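Side-chain contact in BsaWI endonuclease (Geobacillus stearothermophilus, PDB 4ZSF), which is a restriction endonuclease of the PD-(D/E)XK nuclease class that binds DNA and probably cuts it in a metal-dependent manner: residues N133-Q138 / E156-C161. Numbering follows the deposited sequence.
Sequences NWLKEQ and EYVFGC
Leu135 and Val158 meet tip to tip where helix 129-140 lies against strand 155-165: CD2 of the leucine stands 4.0 Å from CG1 of the valine, and CD1 comes within 4.1 Å of the valine CB, so both methyls of the leucine fork are engaged. One helical position back, Trp134 reaches the strand by another route. Its CG lies anti to the backbone N (chi1 -177°), which carries the indole out to Cys161. Cys161 SG sits in the ring plane, at the edge of the six-membered ring of Trp134, 3.8 Å from CZ3 and 3.9 Å from CH2, a sulfur-aromatic contact. The case illustrates how a helix can rest on the mixed sheet of a PD-(D/E)XK nuclease through apolar side chains, with none of the hydrogen bonds of these two segments running between them. Between Val158 and Cys161 the strand carries a classic beta bulge, Phe159 and Gly160 both facing Ile148; the extra residue lets valine and cysteine, three positions apart, point toward the same helix. Gln138 folds back so that NE2 lies over one indole face, toward its rim, and donates an N-H to Trp134 O (3.3 Å), an acceptor already bonded to Gln138 N, while the ring of Phe187 lies nearly parallel to the indole.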
ATOM      1  N   ASN A 133     -10.607  19.669 -16.500  1.00 30.21           N
ATOM      2  CA  ASN A 133      -9.305  19.724 -15.838  1.00 30.28           C
ATOM      3  C   ASN A 133      -9.318  19.044 -14.480  1.00 27.93           C
ATOM      4  O   ASN A 133      -8.384  18.296 -14.124  1.00 30.47           O
ATOM      5  CB  ASN A 133      -8.871  21.166 -15.695  1.00 32.65           C
ATOM      6  CG  ASN A 133      -8.432  21.721 -17.027  1.00 38.06           C
ATOM      7  OD1 ASN A 133      -8.124  20.955 -17.922  1.00 42.06           O
ATOM      8  ND2 ASN A 133      -8.467  23.036 -17.177  1.00 40.04           N
ATOM      9  N   TRP A 134     -10.383  19.293 -13.741  1.00 25.21           N
ATOM     10  CA  TRP A 134     -10.546  18.673 -12.433  1.00 26.09           C
ATOM     11  C   TRP A 134     -10.698  17.139 -12.554  1.00 28.39           C
ATOM     12  O   TRP A 134     -10.094  16.378 -11.802  1.00 26.81           O
ATOM     13  CB  TRP A 134     -11.758  19.274 -11.723  1.00 25.48           C
ATOM     14  CG  TRP A 134     -11.945  18.722 -10.337  1.00 24.55           C
ATOM     15  CD1 TRP A 134     -11.303  19.141  -9.192  1.00 27.18           C
ATOM     16  CD2 TRP A 134     -12.777  17.615  -9.951  1.00 24.61           C
ATOM     17  NE1 TRP A 134     -11.735  18.404  -8.121  1.00 26.42           N
ATOM     18  CE2 TRP A 134     -12.624  17.451  -8.556  1.00 24.53           C
ATOM     19  CE3 TRP A 134     -13.661  16.774 -10.645  1.00 22.92           C
ATOM     20  CZ2 TRP A 134     -13.330  16.467  -7.828  1.00 23.75           C
ATOM     21  CZ3 TRP A 134     -14.356  15.790  -9.928  1.00 25.05           C
ATOM     22  CH2 TRP A 134     -14.176  15.649  -8.533  1.00 24.39           C
ATOM     23  N   LEU A 135     -11.481  16.698 -13.521  1.00 24.46           N
ATOM     24  CA  LEU A 135     -11.629  15.269 -13.737  1.00 22.52           C
ATOM     25  C   LEU A 135     -10.310  14.646 -14.151  1.00 25.99           C
ATOM     26  O   LEU A 135      -9.997  13.535 -13.769  1.00 25.85           O
ATOM     27  CB  LEU A 135     -12.685  14.983 -14.801  1.00 22.66           C
ATOM     28  CG  LEU A 135     -14.108  15.324 -14.337  1.00 23.37           C
ATOM     29  CD1 LEU A 135     -14.951  15.441 -15.592  1.00 21.30           C
ATOM     30  CD2 LEU A 135     -14.674  14.254 -13.331  1.00 22.85           C
ATOM     31  N   LYS A 136      -9.547  15.331 -14.993  1.00 24.88           N
ATOM     32  CA  LYS A 136      -8.257  14.767 -15.393  1.00 29.48           C
ATOM     33  C   LYS A 136      -7.351  14.551 -14.161  1.00 28.04           C
ATOM     34  O   LYS A 136      -6.631  13.543 -14.121  1.00 29.74           O
ATOM     35  CB  LYS A 136      -7.573  15.671 -16.444  1.00 30.12           C
ATOM     36  CG  LYS A 136      -8.127  15.483 -17.864  1.00 30.96           C
ATOM     37  CD  LYS A 136      -7.547  16.575 -18.837  1.00 37.20           C
ATOM     38  N   GLU A 137      -7.415  15.464 -13.182  1.00 30.20           N
ATOM     39  CA  GLU A 137      -6.658  15.328 -11.916  1.00 32.08           C
ATOM     40  C   GLU A 137      -7.171  14.147 -11.107  1.00 31.72           C
ATOM     41  O   GLU A 137      -6.375  13.466 -10.470  1.00 29.32           O
ATOM     42  CB  GLU A 137      -6.735  16.597 -10.993  1.00 28.82           C
ATOM     43  CG  GLU A 137      -5.812  17.757 -11.401  1.00 37.92           C
ATOM     44  N   GLN A 138      -8.493  13.933 -11.099  1.00 24.63           N
ATOM     45  CA  GLN A 138      -9.006  12.785 -10.302  1.00 25.20           C
ATOM     46  C   GLN A 138      -8.572  11.458 -10.951  1.00 24.37           C
ATOM     47  O   GLN A 138      -8.253  10.490 -10.271  1.00 26.60           O
ATOM     48  CB  GLN A 138     -10.518  12.820 -10.195  1.00 22.12           C
ATOM     49  CG  GLN A 138     -11.055  14.153  -9.732  1.00 23.09           C
ATOM     50  CD  GLN A 138     -10.348  14.639  -8.481  1.00 26.42           C
ATOM     51  OE1 GLN A 138     -10.304  13.940  -7.458  1.00 26.87           O
ATOM     52  NE2 GLN A 138      -9.713  15.818  -8.579  1.00 26.22           N
ATOM     53  N   GLU A 156     -22.899  14.841 -23.665  1.00 26.97           N
ATOM     54  CA  GLU A 156     -22.809  13.963 -22.524  1.00 25.66           C
ATOM     55  C   GLU A 156     -21.994  14.659 -21.451  1.00 24.52           C
ATOM     56  O   GLU A 156     -20.863  15.130 -21.698  1.00 28.37           O
ATOM     57  CB  GLU A 156     -22.154  12.617 -22.959  1.00 30.29           C
ATOM     58  CG  GLU A 156     -22.032  11.570 -21.834  1.00 29.06           C
ATOM     59  CD  GLU A 156     -21.638  10.182 -22.344  1.00 31.83           C
ATOM     60  OE1 GLU A 156     -21.288  10.034 -23.568  1.00 35.10           O
ATOM     61  OE2 GLU A 156     -21.704   9.224 -21.532  1.00 29.11           O
ATOM     62  N   TYR A 157     -22.554  14.697 -20.240  1.00 23.97           N
ATOM     63  CA  TYR A 157     -21.944  15.401 -19.118  1.00 21.91           C
ATOM     64  C   TYR A 157     -21.607  14.450 -18.003  1.00 23.62           C
ATOM     65  O   TYR A 157     -22.495  13.734 -17.586  1.00 21.83           O
ATOM     66  CB  TYR A 157     -22.899  16.431 -18.557  1.00 20.26           C
ATOM     67  CG  TYR A 157     -23.229  17.505 -19.563  1.00 23.28           C
ATOM     68  CD1 TYR A 157     -22.425  18.638 -19.670  1.00 23.49           C
ATOM     69  CD2 TYR A 157     -24.330  17.369 -20.439  1.00 26.17           C
ATOM     70  CE1 TYR A 157     -22.736  19.657 -20.620  1.00 29.22           C
ATOM     71  CE2 TYR A 157     -24.630  18.371 -21.375  1.00 29.96           C
ATOM     72  CZ  TYR A 157     -23.835  19.488 -21.455  1.00 33.38           C
ATOM     73  OH  TYR A 157     -24.163  20.451 -22.383  1.00 38.61           O
ATOM     74  N   VAL A 158     -20.375  14.491 -17.474  1.00 22.31           N
ATOM     75  CA  VAL A 158     -20.117  13.791 -16.208  1.00 19.65           C
ATOM     76  C   VAL A 158     -20.777  14.574 -15.061  1.00 19.46           C
ATOM     77  O   VAL A 158     -20.496  15.755 -14.888  1.00 20.67           O
ATOM     78  CB  VAL A 158     -18.606  13.654 -15.936  1.00 20.90           C
ATOM     79  CG1 VAL A 158     -18.356  13.064 -14.521  1.00 22.44           C
ATOM     80  CG2 VAL A 158     -18.004  12.795 -17.002  1.00 21.05           C
ATOM     81  N   PHE A 159     -21.627  13.928 -14.258  1.00 19.38           N
ATOM     82  CA  PHE A 159     -22.221  14.671 -13.122  1.00 18.86           C
ATOM     83  C   PHE A 159     -21.908  13.970 -11.785  1.00 21.80           C
ATOM     84  O   PHE A 159     -22.226  14.525 -10.725  1.00 20.77           O
ATOM     85  CB  PHE A 159     -23.744  14.821 -13.285  1.00 15.61           C
ATOM     86  CG  PHE A 159     -24.552  13.493 -13.141  1.00 19.22           C
ATOM     87  CD1 PHE A 159     -24.782  12.668 -14.250  1.00 19.54           C
ATOM     88  CD2 PHE A 159     -25.063  13.098 -11.878  1.00 18.91           C
ATOM     89  CE1 PHE A 159     -25.531  11.436 -14.111  1.00 17.33           C
ATOM     90  CE2 PHE A 159     -25.814  11.966 -11.746  1.00 17.28           C
ATOM     91  CZ  PHE A 159     -26.032  11.124 -12.804  1.00 15.32           C
ATOM     92  N   GLY A 160     -21.366  12.740 -11.814  1.00 17.75           N
ATOM     93  CA  GLY A 160     -21.168  12.061 -10.539  1.00 18.59           C
ATOM     94  C   GLY A 160     -19.881  11.240 -10.507  1.00 20.78           C
ATOM     95  O   GLY A 160     -19.395  10.798 -11.575  1.00 18.70           O
ATOM     96  N   CYS A 161     -19.320  11.116  -9.297  1.00 16.84           N
ATOM     97  CA  CYS A 161     -18.082  10.385  -9.008  1.00 16.36           C
ATOM     98  C   CYS A 161     -18.450   9.265  -8.030  1.00 19.41           C
ATOM     99  O   CYS A 161     -19.174   9.492  -7.046  1.00 19.62           O
ATOM    100  CB  CYS A 161     -17.076  11.332  -8.332  1.00 16.58           C
ATOM    101  SG  CYS A 161     -16.623  12.752  -9.338  1.00 23.45           S
TER